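Long-range contacts in serine protease inhibitor 4, isoform B (Drosophila melanogaster, PDB 4P0F), which probably inhibits serine and cysteine endopeptidases, as serpins do, and is seen here in its cleaved form: residues S37-Q42 and L370-G375; G23-Q28 and F278-S283; F208-L213 and Y263-A268; M232-P237 and H358-V363. All coordinates share one frame; numbering follows the deposited sequence.

How the contacts relate
Contact 1 lies close to the middle of the chain, about 3 Å from centre to centre, and its neighbours fan out from it. Contact 2 meets it through Ile41 CD1 and Leu282 CD1, 3.7 Å apart. Contact 4 adjoins it within one sheet: Gly375 N comes to 2.9 Å from Tyr362 O, a probable hydrogen bond. Contact 3 is further out and meets contact 4 where Leu213 CD1 lies 4.2 Å from Val235 CG1. Contacts 2 and 3 share strand 263-281 although their centres are about 32 Å apart. Strand 328-341, which borders contact 1, fits the position that a serpin's reactive loop takes up after cleavage.

Contact 1: S37-Q42 and L370-G375; sequences SPFSIQ and LPLFWG
Ser37 drives its hydroxyl straight at the carbonyl of Leu372: OG donates to Leu372 O at 2.7 Å, with a C=O...OG angle of 166°. OG lies opposite the backbone N (chi1 174°), between strand and helix, and the same oxygen accepts from Ser40 N at 3.1 Å. Ser37 is thus the N-cap of helix 38-49 and at once a donor to the strand. Its CB rests over one face of the Phe373 ring, 4.0 Å from CE2. This junction, beneath the central sheet and beside strand 328-341, matches the shutter region of the serpin fold; Leu372 and Phe373 both pair with Leu364 in a classic beta bulge, where the strand turns its corner. An alanine at Ser37 is likely to leave Leu372 O and the helix-end Ser40 N without their shared partner. Phe39 and Leu372 run side by side and point the same way, Phe39 CB being 4.1 Å from Leu372 CD2. The ring of Phe39 also reaches Leu370, CD2 to CD2 at 4.2 Å. Apart from this cluster, Pro38 lies against Pro371 and Trp374, its CG 3.8 Å from Pro371 O, a buried oxygen with no hydrogen-bond partner in the model.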
loop_
_atom_site.group_PDB
_atom_site.type_symbol
_atom_site.label_atom_id
_atom_site.label_comp_id
_atom_site.label_asym_id
_atom_site.label_seq_id
_atom_site.Cartn_x
_atom_site.Cartn_y
_atom_site.Cartn_z
ATOM N N SER A 37 0.780 -0.685 1.084
ATOM C CA SER A 37 -0.393 -0.438 0.263
ATOM C C SER A 37 -0.020 0.438 -0.917
ATOM O O SER A 37 0.169 1.651 -0.753
ATOM C CB SER A 37 -1.503 0.230 1.060
ATOM O OG SER A 37 -2.577 0.583 0.205
ATOM N N PRO A 38 0.097 -0.160 -2.108
ATOM C CA PRO A 38 0.418 0.685 -3.267
ATOM C C PRO A 38 -0.689 1.690 -3.558
ATOM O O PRO A 38 -0.402 2.819 -3.996
ATOM C CB PRO A 38 0.594 -0.324 -4.407
ATOM C CG PRO A 38 -0.060 -1.563 -3.970
ATOM C CD PRO A 38 0.002 -1.588 -2.471
ATOM N N PHE A 39 -1.933 1.309 -3.287
ATOM C CA PHE A 39 -3.063 2.199 -3.513
ATOM C C PHE A 39 -2.937 3.458 -2.661
ATOM O O PHE A 39 -3.216 4.573 -3.128
ATOM C CB PHE A 39 -4.389 1.510 -3.206
ATOM C CG PHE A 39 -5.579 2.395 -3.434
ATOM C CD1 PHE A 39 -6.047 3.220 -2.429
ATOM C CD2 PHE A 39 -6.200 2.442 -4.669
ATOM C CE1 PHE A 39 -7.125 4.063 -2.647
ATOM C CE2 PHE A 39 -7.281 3.281 -4.888
ATOM C CZ PHE A 39 -7.741 4.093 -3.868
ATOM N N SER A 40 -2.543 3.279 -1.404
ATOM C CA SER A 40 -2.378 4.397 -0.482
ATOM C C SER A 40 -1.280 5.346 -0.958
ATOM O O SER A 40 -1.431 6.583 -0.918
ATOM C CB SER A 40 -2.063 3.869 0.922
ATOM O OG SER A 40 -1.751 4.903 1.827
ATOM N N ILE A 41 -0.172 4.766 -1.397
ATOM C CA ILE A 41 0.957 5.548 -1.865
ATOM C C ILE A 41 0.582 6.331 -3.118
ATOM O O ILE A 41 0.844 7.534 -3.199
ATOM C CB ILE A 41 2.184 4.642 -2.134
ATOM C CG1 ILE A 41 2.656 4.006 -0.820
ATOM C CG2 ILE A 41 3.322 5.433 -2.768
ATOM C CD1 ILE A 41 3.591 2.852 -0.997
ATOM N N GLN A 42 -0.014 5.664 -4.102
ATOM C CA GLN A 42 -0.356 6.347 -5.352
ATOM C C GLN A 42 -1.388 7.460 -5.130
ATOM O O GLN A 42 -1.289 8.542 -5.722
ATOM C CB GLN A 42 -0.888 5.363 -6.383
ATOM C CG GLN A 42 -0.828 5.879 -7.808
ATOM C CD GLN A 42 -1.664 5.060 -8.771
ATOM O OE1 GLN A 42 -2.821 4.747 -8.501
ATOM N NE2 GLN A 42 -1.077 4.714 -9.915
ATOM N N LEU A 370 -6.761 -4.960 -9.182
ATOM C CA LEU A 370 -6.546 -3.728 -8.419
ATOM C C LEU A 370 -5.939 -4.069 -7.061
ATOM O O LEU A 370 -6.645 -4.551 -6.177
ATOM C CB LEU A 370 -7.846 -2.944 -8.241
ATOM C CG LEU A 370 -7.583 -1.463 -7.908
ATOM C CD1 LEU A 370 -8.736 -0.586 -8.348
ATOM C CD2 LEU A 370 -7.310 -1.255 -6.431
ATOM N N PRO A 371 -4.623 -3.841 -6.894
ATOM C CA PRO A 371 -3.973 -4.258 -5.653
ATOM C C PRO A 371 -4.083 -3.216 -4.548
ATOM O O PRO A 371 -3.736 -2.057 -4.751
ATOM C CB PRO A 371 -2.522 -4.459 -6.074
ATOM C CG PRO A 371 -2.322 -3.522 -7.193
ATOM C CD PRO A 371 -3.639 -3.352 -7.880
ATOM N N LEU A 372 -4.574 -3.633 -3.386
ATOM C CA LEU A 372 -4.726 -2.724 -2.245
ATOM C C LEU A 372 -3.558 -2.861 -1.283
ATOM O O LEU A 372 -3.099 -1.872 -0.707
ATOM C CB LEU A 372 -6.045 -2.994 -1.518
ATOM C CG LEU A 372 -7.305 -2.672 -2.320
ATOM C CD1 LEU A 372 -8.549 -3.118 -1.574
ATOM C CD2 LEU A 372 -7.375 -1.186 -2.668
ATOM N N PHE A 373 -3.085 -4.093 -1.119
ATOM C CA PHE A 373 -1.917 -4.405 -0.306
ATOM C C PHE A 373 -1.049 -5.403 -1.066
ATOM O O PHE A 373 -1.553 -6.225 -1.846
ATOM C CB PHE A 373 -2.301 -4.992 1.063
ATOM C CG PHE A 373 -2.999 -4.030 1.966
ATOM C CD1 PHE A 373 -4.361 -3.842 1.872
ATOM C CD2 PHE A 373 -2.294 -3.312 2.910
ATOM C CE1 PHE A 373 -5.014 -2.958 2.701
ATOM C CE2 PHE A 373 -2.947 -2.428 3.741
ATOM C CZ PHE A 373 -4.299 -2.245 3.620
ATOM N N TRP A 374 0.245 -5.340 -0.806
ATOM C CA TRP A 374 1.231 -6.184 -1.458
ATOM C C TRP A 374 2.319 -6.494 -0.441
ATOM O O TRP A 374 2.744 -5.609 0.307
ATOM C CB TRP A 374 1.803 -5.464 -2.677
ATOM C CG TRP A 374 2.490 -6.322 -3.677
ATOM C CD1 TRP A 374 3.587 -7.099 -3.472
ATOM C CD2 TRP A 374 2.150 -6.466 -5.067
ATOM N NE1 TRP A 374 3.939 -7.737 -4.637
ATOM C CE2 TRP A 374 3.075 -7.360 -5.630
ATOM C CE3 TRP A 374 1.149 -5.930 -5.882
ATOM C CZ2 TRP A 374 3.027 -7.735 -6.972
ATOM C CZ3 TRP A 374 1.105 -6.297 -7.207
ATOM C CH2 TRP A 374 2.034 -7.191 -7.741
ATOM N N GLY A 375 2.776 -7.741 -0.392
ATOM C CA GLY A 375 3.822 -8.067 0.552
ATOM C C GLY A 375 4.569 -9.351 0.282
ATOM O O GLY A 375 4.297 -10.063 -0.686
#

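Contact 2: G23-Q28 and F278-S283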
loop_
_atom_site.group_PDB
_atom_site.type_symbol
_atom_site.label_atom_id
_atom_site.label_comp_id
_atom_site.label_asym_id
_atom_site.label_seq_id
_atom_site.Cartn_x
_atom_site.Cartn_y
_atom_site.Cartn_z
ATOM N N GLY A 23 9.772 -3.816 -6.066
ATOM C CA GLY A 23 11.134 -4.060 -6.482
ATOM C C GLY A 23 12.144 -3.157 -5.802
ATOM O O GLY A 23 13.197 -3.622 -5.378
ATOM N N LYS A 24 11.838 -1.864 -5.701
ATOM C CA LYS A 24 12.745 -0.928 -5.046
ATOM C C LYS A 24 12.801 -1.149 -3.530
ATOM O O LYS A 24 13.842 -0.952 -2.919
ATOM C CB LYS A 24 12.336 0.521 -5.344
ATOM C CG LYS A 24 12.383 0.903 -6.822
ATOM C CD LYS A 24 13.693 0.523 -7.490
ATOM C CE LYS A 24 13.687 0.965 -8.949
ATOM N NZ LYS A 24 14.866 0.478 -9.689
ATOM N N LEU A 25 11.683 -1.545 -2.926
ATOM C CA LEU A 25 11.658 -1.795 -1.485
ATOM C C LEU A 25 12.423 -3.062 -1.139
ATOM O O LEU A 25 13.141 -3.106 -0.146
ATOM C CB LEU A 25 10.227 -1.913 -0.971
ATOM C CG LEU A 25 9.408 -0.631 -0.884
ATOM C CD1 LEU A 25 7.969 -0.938 -0.491
ATOM C CD2 LEU A 25 10.031 0.354 0.112
ATOM N N SER A 26 12.252 -4.093 -1.959
ATOM C CA SER A 26 12.939 -5.362 -1.742
ATOM C C SER A 26 14.448 -5.172 -1.826
ATOM O O SER A 26 15.205 -5.778 -1.073
ATOM C CB SER A 26 12.476 -6.403 -2.762
ATOM O OG SER A 26 11.106 -6.728 -2.563
ATOM N N GLY A 27 14.884 -4.327 -2.751
ATOM C CA GLY A 27 16.285 -3.981 -2.857
ATOM C C GLY A 27 16.766 -3.191 -1.655
ATOM O O GLY A 27 17.901 -3.359 -1.219
ATOM N N GLN A 28 15.908 -2.326 -1.120
ATOM C CA GLN A 28 16.285 -1.471 0.005
ATOM C C GLN A 28 16.247 -2.247 1.324
ATOM O O GLN A 28 16.994 -1.934 2.252
ATOM C CB GLN A 28 15.361 -0.238 0.080
ATOM C CG GLN A 28 15.853 0.867 1.020
ATOM C CD GLN A 28 14.852 2.016 1.189
ATOM O OE1 GLN A 28 14.175 2.419 0.241
ATOM N NE2 GLN A 28 14.762 2.543 2.410
ATOM N N PHE A 278 5.508 -2.943 8.677
ATOM C CA PHE A 278 6.575 -2.393 7.864
ATOM C C PHE A 278 6.432 -0.886 7.810
ATOM O O PHE A 278 5.318 -0.366 7.725
ATOM C CB PHE A 278 6.526 -2.990 6.457
ATOM C CG PHE A 278 7.634 -2.533 5.551
ATOM C CD1 PHE A 278 8.925 -3.004 5.719
ATOM C CD2 PHE A 278 7.379 -1.656 4.518
ATOM C CE1 PHE A 278 9.934 -2.599 4.884
ATOM C CE2 PHE A 278 8.393 -1.257 3.674
ATOM C CZ PHE A 278 9.663 -1.722 3.859
ATOM N N GLN A 279 7.560 -0.195 7.909
ATOM C CA GLN A 279 7.564 1.254 7.787
ATOM C C GLN A 279 8.782 1.690 6.999
ATOM O O GLN A 279 9.861 1.100 7.119
ATOM C CB GLN A 279 7.535 1.920 9.154
ATOM C CG GLN A 279 8.720 1.658 10.048
ATOM C CD GLN A 279 8.533 2.284 11.426
ATOM O OE1 GLN A 279 7.732 1.812 12.235
ATOM N NE2 GLN A 279 9.257 3.362 11.686
ATOM N N VAL A 280 8.596 2.726 6.192
ATOM C CA VAL A 280 9.640 3.208 5.318
ATOM C C VAL A 280 9.387 4.657 4.937
ATOM O O VAL A 280 8.231 5.080 4.811
ATOM C CB VAL A 280 9.735 2.346 4.031
ATOM C CG1 VAL A 280 8.449 2.433 3.219
ATOM C CG2 VAL A 280 10.933 2.743 3.191
ATOM N N GLU A 281 10.469 5.418 4.794
ATOM C CA GLU A 281 10.397 6.751 4.222
ATOM C C GLU A 281 10.701 6.559 2.729
ATOM O O GLU A 281 11.719 5.958 2.368
ATOM C CB GLU A 281 11.368 7.721 4.921
ATOM C CG GLU A 281 11.076 9.203 4.673
ATOM C CD GLU A 281 11.467 9.655 3.290
ATOM O OE1 GLU A 281 12.443 9.109 2.750
ATOM O OE2 GLU A 281 10.810 10.566 2.745
ATOM N N LEU A 282 9.790 7.017 1.877
ATOM C CA LEU A 282 9.764 6.605 0.466
ATOM C C LEU A 282 10.515 7.527 -0.504
ATOM O O LEU A 282 10.444 7.321 -1.713
ATOM C CB LEU A 282 8.310 6.481 0.002
ATOM C CG LEU A 282 7.536 5.253 0.486
ATOM C CD1 LEU A 282 6.080 5.372 0.129
ATOM C CD2 LEU A 282 8.112 3.980 -0.133
ATOM N N SER A 283 11.246 8.524 0.005
ATOM C CA SER A 283 11.950 9.460 -0.876
ATOM C C SER A 283 12.892 8.743 -1.836
ATOM O O SER A 283 12.936 9.052 -3.029
ATOM C CB SER A 283 12.755 10.482 -0.061
ATOM O OG SER A 283 11.888 11.366 0.623
HETATM O O HOH W 1 12.653 4.845 0.045
#
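Leu25 sends its two methyl groups to different partners on the strand. CD1 approaches the Phe278 ring obliquely, 4.2 Å from CE2, while CD2 settles among Val280 and Leu282, with Val280 CG2 at 4.0 Å. The side chain can straddle them because CG stands beside the backbone N (chi1 -73°), which carries the fork out from the helix toward the strand. The helix lies across strand 278-281 at 98°, the axes 11.3 Å apart at their closest, an apolar helix-on-sheet packing. In serpin terms it joins the long N-terminal helix to the edge strand of the central sheet, with Val285 of helix 283-288 and Phe36 closing round Leu25. Gln28, at the partly exposed end of the helix, divides its amide between two tasks. Its chain is extended, and NE2 comes to 3.9 Å from Val280 CG2, a plain van der Waals touch. OE1 is instead 2.9 Å from a water that lies 2.7 Å from Glu281 O, so the helix end and the strand end are linked through solvent. Just beyond, the carboxylate of Glu281 folds onto Ser283: its OE1 accepts from Ser283 N at 3.1 Å, while OE2 receives the peptide N-H of Ile316.

Contact 3: F208-L213 and Y263-A268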
loop_
_atom_site.group_PDB
_atom_site.type_symbol
_atom_site.label_atom_id
_atom_site.label_comp_id
_atom_site.label_asym_id
_atom_site.label_seq_id
_atom_site.Cartn_x
_atom_site.Cartn_y
_atom_site.Cartn_z
ATOM N N PHE A 208 -10.533 -23.756 -4.646
ATOM C CA PHE A 208 -10.058 -22.392 -4.763
ATOM C C PHE A 208 -9.631 -22.159 -6.194
ATOM O O PHE A 208 -9.331 -23.109 -6.913
ATOM C CB PHE A 208 -8.861 -22.117 -3.856
ATOM C CG PHE A 208 -9.175 -22.114 -2.389
ATOM C CD1 PHE A 208 -9.989 -21.137 -1.836
ATOM C CD2 PHE A 208 -8.607 -23.056 -1.557
ATOM C CE1 PHE A 208 -10.252 -21.119 -0.481
ATOM C CE2 PHE A 208 -8.856 -23.037 -0.197
ATOM C CZ PHE A 208 -9.682 -22.070 0.337
ATOM N N ARG A 209 -9.598 -20.897 -6.595
ATOM C CA ARG A 209 -8.973 -20.515 -7.848
ATOM C C ARG A 209 -7.464 -20.690 -7.730
ATOM O O ARG A 209 -6.842 -20.158 -6.816
ATOM C CB ARG A 209 -9.315 -19.069 -8.201
ATOM C CG ARG A 209 -10.782 -18.840 -8.470
ATOM C CD ARG A 209 -11.021 -17.431 -8.956
ATOM N NE ARG A 209 -10.407 -17.189 -10.256
ATOM C CZ ARG A 209 -10.315 -15.990 -10.820
ATOM N NH1 ARG A 209 -10.795 -14.928 -10.186
ATOM N NH2 ARG A 209 -9.741 -15.853 -12.012
ATOM N N TYR A 210 -6.898 -21.439 -8.671
ATOM C CA TYR A 210 -5.526 -21.921 -8.606
ATOM C C TYR A 210 -4.910 -21.811 -9.995
ATOM O O TYR A 210 -5.614 -21.936 -10.987
ATOM C CB TYR A 210 -5.483 -23.387 -8.115
ATOM C CG TYR A 210 -4.205 -24.107 -8.484
ATOM C CD1 TYR A 210 -4.099 -24.787 -9.686
ATOM C CD2 TYR A 210 -3.091 -24.069 -7.649
ATOM C CE1 TYR A 210 -2.938 -25.418 -10.051
ATOM C CE2 TYR A 210 -1.913 -24.710 -8.008
ATOM C CZ TYR A 210 -1.845 -25.379 -9.213
ATOM O OH TYR A 210 -0.695 -26.027 -9.612
ATOM N N ALA A 211 -3.604 -21.589 -10.066
ATOM C CA ALA A 211 -2.907 -21.722 -11.331
ATOM C C ALA A 211 -1.490 -22.227 -11.164
ATOM O O ALA A 211 -0.769 -21.848 -10.245
ATOM C CB ALA A 211 -2.887 -20.378 -12.089
ATOM N N ASP A 212 -1.098 -23.080 -12.092
ATOM C CA ASP A 212 0.293 -23.401 -12.300
ATOM C C ASP A 212 0.880 -22.323 -13.185
ATOM O O ASP A 212 0.308 -21.999 -14.228
ATOM C CB ASP A 212 0.443 -24.769 -12.958
ATOM C CG ASP A 212 1.872 -25.265 -12.962
ATOM O OD1 ASP A 212 2.613 -24.981 -11.997
ATOM O OD2 ASP A 212 2.248 -25.954 -13.931
ATOM N N LEU A 213 2.016 -21.784 -12.762
ATOM C CA LEU A 213 2.695 -20.708 -13.462
ATOM C C LEU A 213 4.103 -21.151 -13.858
ATOM O O LEU A 213 5.092 -20.659 -13.327
ATOM C CB LEU A 213 2.743 -19.456 -12.579
ATOM C CG LEU A 213 1.380 -18.917 -12.141
ATOM C CD1 LEU A 213 1.541 -17.883 -11.028
ATOM C CD2 LEU A 213 0.629 -18.325 -13.324
ATOM N N TYR A 263 -8.002 -20.975 -12.163
ATOM C CA TYR A 263 -9.220 -21.748 -12.399
ATOM C C TYR A 263 -9.560 -22.500 -11.114
ATOM O O TYR A 263 -8.667 -22.873 -10.367
ATOM C CB TYR A 263 -9.043 -22.719 -13.575
ATOM C CG TYR A 263 -7.929 -23.722 -13.383
ATOM C CD1 TYR A 263 -6.616 -23.404 -13.714
ATOM C CD2 TYR A 263 -8.185 -24.989 -12.875
ATOM C CE1 TYR A 263 -5.590 -24.316 -13.541
ATOM C CE2 TYR A 263 -7.163 -25.911 -12.698
ATOM C CZ TYR A 263 -5.868 -25.566 -13.034
ATOM O OH TYR A 263 -4.845 -26.471 -12.864
ATOM N N GLU A 264 -10.845 -22.720 -10.862
ATOM C CA GLU A 264 -11.277 -23.431 -9.653
ATOM C C GLU A 264 -10.850 -24.896 -9.665
ATOM O O GLU A 264 -11.076 -25.603 -10.643
ATOM C CB GLU A 264 -12.797 -23.351 -9.510
ATOM C CG GLU A 264 -13.312 -21.954 -9.195
ATOM C CD GLU A 264 -13.143 -21.569 -7.742
ATOM O OE1 GLU A 264 -12.625 -22.395 -6.959
ATOM O OE2 GLU A 264 -13.531 -20.434 -7.384
ATOM N N THR A 265 -10.250 -25.352 -8.571
ATOM C CA THR A 265 -9.903 -26.762 -8.433
ATOM C C THR A 265 -9.730 -27.110 -6.954
ATOM O O THR A 265 -9.500 -26.231 -6.131
ATOM C CB THR A 265 -8.620 -27.100 -9.235
ATOM O OG1 THR A 265 -8.583 -28.501 -9.532
ATOM C CG2 THR A 265 -7.364 -26.695 -8.484
ATOM N N LYS A 266 -9.850 -28.392 -6.617
ATOM C CA LYS A 266 -9.698 -28.810 -5.225
ATOM C C LYS A 266 -8.239 -28.704 -4.803
ATOM O O LYS A 266 -7.351 -29.239 -5.473
ATOM C CB LYS A 266 -10.212 -30.243 -5.027
ATOM C CG LYS A 266 -11.690 -30.401 -5.349
ATOM C CD LYS A 266 -12.187 -31.815 -5.079
ATOM C CE LYS A 266 -13.634 -31.981 -5.516
ATOM N NZ LYS A 266 -14.292 -33.139 -4.848
ATOM N N VAL A 267 -8.002 -27.992 -3.704
ATOM C CA VAL A 267 -6.655 -27.758 -3.205
ATOM C C VAL A 267 -6.552 -28.106 -1.725
ATOM O O VAL A 267 -7.471 -27.831 -0.963
ATOM C CB VAL A 267 -6.238 -26.287 -3.408
ATOM C CG1 VAL A 267 -4.891 -25.997 -2.751
ATOM C CG2 VAL A 267 -6.182 -25.967 -4.889
ATOM N N ALA A 268 -5.444 -28.740 -1.352
ATOM C CA ALA A 268 -5.071 -28.924 0.047
ATOM C C ALA A 268 -4.091 -27.815 0.385
ATOM O O ALA A 268 -2.944 -27.810 -0.074
ATOM C CB ALA A 268 -4.458 -30.291 0.285
#
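Phe208 and Thr265 exchange both of their backbone bonds: Phe208 N donates to Thr265 O at 3.1 Å, and Thr265 N returns to Phe208 O at 2.9 Å. Two residues on, Tyr210 and Tyr263 do the same, with Tyr210 N to Tyr263 O and Tyr263 N to Tyr210 O both at 2.8 Å. These two hydrogen-bonded antiparallel pairs flank the non-hydrogen-bonded pair Arg209 and Glu264, whose side chains leave by the other face. The strands cross at nearly a right angle, and Tyr210 N meets Tyr263 O from 45° above the carbonyl plane. Here strand 197-213 passes from one serpin sheet to another: the Arg209 backbone pairs outward with Glu222, while strand 263-281 keeps its own neighbour, Lys266 pairing through the backbone with Ile352.

The rings of the two tyrosines make an offset edge-to-face stack, centroids 5.8 Å apart and planes at 85°, the edge of Tyr210 turned to the face of Tyr263. Tyr263 takes the position between its backbone N and carbonyl carbon (chi1 60°), which brings the ring over Tyr210 O. Thr265 CG2 packs 3.8 Å from Tyr210 CB on the same face. On the other, Glu264 OE2 touches Arg209 CG at 3.4 Å, yet it is 5.3 Å from Arg209 NE. Glu264 OE1 lies 3.1 Å from Phe208 C without bonding Phe208 N or Arg209 N, the angles being poor. Arg209 has instead a weak, long ion pair with Glu222. The contact is therefore held by backbone hydrogen bonds and ring packing, and charge attraction across it is likely to add little.

Contact 4: M232-P237 and H358-V363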
loop_
_atom_site.group_PDB
_atom_site.type_symbol
_atom_site.label_atom_id
_atom_site.label_comp_id
_atom_site.label_asym_id
_atom_site.label_seq_id
_atom_site.Cartn_x
_atom_site.Cartn_y
_atom_site.Cartn_z
ATOM N N MET A 232 -7.188 -12.709 -1.395
ATOM C CA MET A 232 -5.755 -12.756 -1.149
ATOM C C MET A 232 -5.124 -13.707 -2.140
ATOM O O MET A 232 -5.376 -14.909 -2.119
ATOM C CB MET A 232 -5.429 -13.211 0.280
ATOM C CG MET A 232 -3.924 -13.255 0.562
ATOM S SD MET A 232 -3.476 -13.686 2.263
ATOM C CE MET A 232 -4.084 -12.288 3.149
ATOM N N LEU A 233 -4.286 -13.144 -2.993
ATOM C CA LEU A 233 -3.518 -13.897 -3.964
ATOM C C LEU A 233 -2.183 -14.255 -3.356
ATOM O O LEU A 233 -1.492 -13.384 -2.841
ATOM C CB LEU A 233 -3.310 -13.067 -5.231
ATOM C CG LEU A 233 -2.401 -13.672 -6.300
ATOM C CD1 LEU A 233 -3.086 -14.840 -6.991
ATOM C CD2 LEU A 233 -2.008 -12.583 -7.289
ATOM N N ILE A 234 -1.846 -15.541 -3.386
ATOM C CA ILE A 234 -0.548 -16.019 -2.916
ATOM C C ILE A 234 0.213 -16.560 -4.116
ATOM O O ILE A 234 -0.326 -17.374 -4.855
ATOM C CB ILE A 234 -0.700 -17.132 -1.853
ATOM C CG1 ILE A 234 -1.553 -16.635 -0.682
ATOM C CG2 ILE A 234 0.655 -17.583 -1.349
ATOM C CD1 ILE A 234 -2.135 -17.738 0.154
ATOM N N VAL A 235 1.444 -16.094 -4.319
ATOM C CA VAL A 235 2.290 -16.622 -5.383
ATOM C C VAL A 235 3.499 -17.261 -4.730
ATOM O O VAL A 235 4.284 -16.608 -4.053
ATOM C CB VAL A 235 2.718 -15.544 -6.387
ATOM C CG1 VAL A 235 3.314 -16.201 -7.617
ATOM C CG2 VAL A 235 1.526 -14.677 -6.767
ATOM N N LEU A 236 3.615 -18.564 -4.946
ATOM C CA LEU A 236 4.546 -19.430 -4.245
ATOM C C LEU A 236 5.593 -19.987 -5.211
ATOM O O LEU A 236 5.245 -20.738 -6.129
ATOM C CB LEU A 236 3.774 -20.579 -3.593
ATOM C CG LEU A 236 4.557 -21.574 -2.758
ATOM C CD1 LEU A 236 5.134 -20.922 -1.513
ATOM C CD2 LEU A 236 3.634 -22.749 -2.374
ATOM N N PRO A 237 6.873 -19.633 -5.019
ATOM C CA PRO A 237 7.914 -20.258 -5.846
ATOM C C PRO A 237 7.902 -21.778 -5.715
ATOM O O PRO A 237 7.531 -22.288 -4.655
ATOM C CB PRO A 237 9.216 -19.677 -5.285
ATOM C CG PRO A 237 8.818 -18.415 -4.596
ATOM C CD PRO A 237 7.423 -18.626 -4.095
ATOM N N HIS A 358 7.488 -21.939 2.691
ATOM C CA HIS A 358 8.756 -21.297 2.385
ATOM C C HIS A 358 8.396 -19.938 1.795
ATOM O O HIS A 358 7.211 -19.667 1.599
ATOM C CB HIS A 358 9.616 -22.173 1.459
ATOM C CG HIS A 358 8.996 -22.470 0.129
ATOM N ND1 HIS A 358 8.420 -23.687 -0.171
ATOM C CD2 HIS A 358 8.894 -21.722 -0.994
ATOM C CE1 HIS A 358 7.980 -23.668 -1.416
ATOM N NE2 HIS A 358 8.255 -22.487 -1.937
ATOM N N PRO A 359 9.389 -19.061 1.558
ATOM C CA PRO A 359 9.031 -17.668 1.253
ATOM C C PRO A 359 8.119 -17.475 0.042
ATOM O O PRO A 359 8.271 -18.147 -0.986
ATOM C CB PRO A 359 10.397 -17.011 1.021
ATOM C CG PRO A 359 11.299 -17.767 1.934
ATOM C CD PRO A 359 10.836 -19.200 1.812
ATOM N N PHE A 360 7.171 -16.550 0.186
ATOM C CA PHE A 360 6.174 -16.291 -0.841
ATOM C C PHE A 360 5.788 -14.822 -0.881
ATOM O O PHE A 360 6.126 -14.042 0.024
ATOM C CB PHE A 360 4.925 -17.164 -0.632
ATOM C CG PHE A 360 4.214 -16.948 0.687
ATOM C CD1 PHE A 360 3.217 -15.986 0.814
ATOM C CD2 PHE A 360 4.520 -17.734 1.784
ATOM C CE1 PHE A 360 2.560 -15.808 2.019
ATOM C CE2 PHE A 360 3.867 -17.556 2.986
ATOM C CZ PHE A 360 2.886 -16.590 3.101
ATOM N N THR A 361 5.122 -14.434 -1.964
ATOM C CA THR A 361 4.611 -13.084 -2.095
ATOM C C THR A 361 3.089 -13.163 -2.115
ATOM O O THR A 361 2.504 -14.208 -2.417
ATOM C CB THR A 361 5.179 -12.370 -3.356
ATOM O OG1 THR A 361 4.667 -11.032 -3.426
ATOM C CG2 THR A 361 4.807 -13.088 -4.593
ATOM N N TYR A 362 2.443 -12.075 -1.722
ATOM C CA TYR A 362 0.992 -12.055 -1.644
ATOM C C TYR A 362 0.465 -10.665 -1.992
ATOM O O TYR A 362 1.166 -9.655 -1.862
ATOM C CB TYR A 362 0.505 -12.491 -0.249
ATOM C CG TYR A 362 0.960 -11.580 0.864
ATOM C CD1 TYR A 362 0.249 -10.429 1.169
ATOM C CD2 TYR A 362 2.115 -11.848 1.580
ATOM C CE1 TYR A 362 0.664 -9.580 2.169
ATOM C CE2 TYR A 362 2.542 -10.999 2.587
ATOM C CZ TYR A 362 1.812 -9.865 2.874
ATOM O OH TYR A 362 2.235 -9.007 3.864
ATOM N N VAL A 363 -0.773 -10.643 -2.462
ATOM C CA VAL A 363 -1.458 -9.428 -2.871
ATOM C C VAL A 363 -2.903 -9.501 -2.415
ATOM O O VAL A 363 -3.566 -10.516 -2.600
ATOM C CB VAL A 363 -1.431 -9.238 -4.400
ATOM C CG1 VAL A 363 -1.908 -7.824 -4.770
ATOM C CG2 VAL A 363 -0.046 -9.498 -4.952
#
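Leu233 and Val363 open a regular antiparallel ladder: Leu233 N donates to Val363 O at 2.8 Å, and Val363 N answers to Leu233 O. Val235 and Thr361 repeat the exchange, Thr361 N reaching Val235 O at 3.1 Å and Val235 N meeting Thr361 O with an N-H...O angle of 171°. Packing here is close. Val235 CB lies 3.7 Å from Thr361 CG2 on one face of the sheet, while on the other Ile234 CG2 comes obliquely to Phe360 CD1, also at 3.7 Å. Thr361 OG1 turns to Gly375 O of the next strand of this serpin sheet and to Tyr22 OH of helix 6-28.

Toward Pro359 the regular pairing gives out and the chain is a loop, though still buried. Pro237 CD touches Pro359 O at 3.3 Å, and the two segments are joined again by a side chain: His358 NE2 donates to Pro237 O at 2.8 Å, the oxygen only 3° out of the ring plane. With CG set between backbone N and carbonyl carbon (chi1 61°), the ring swings across, and Leu236 CD1 sits over its face in a CH-pi contact, 3.9 Å from the centroid. A leucine in place of His358 would probably leave Pro237 O without this donor and Leu236 CD1 without its ring. Backbone hydrogen bonds thus set the register, and one imidazole, gripped at its edge and over a face, closes the end where the ladder stops.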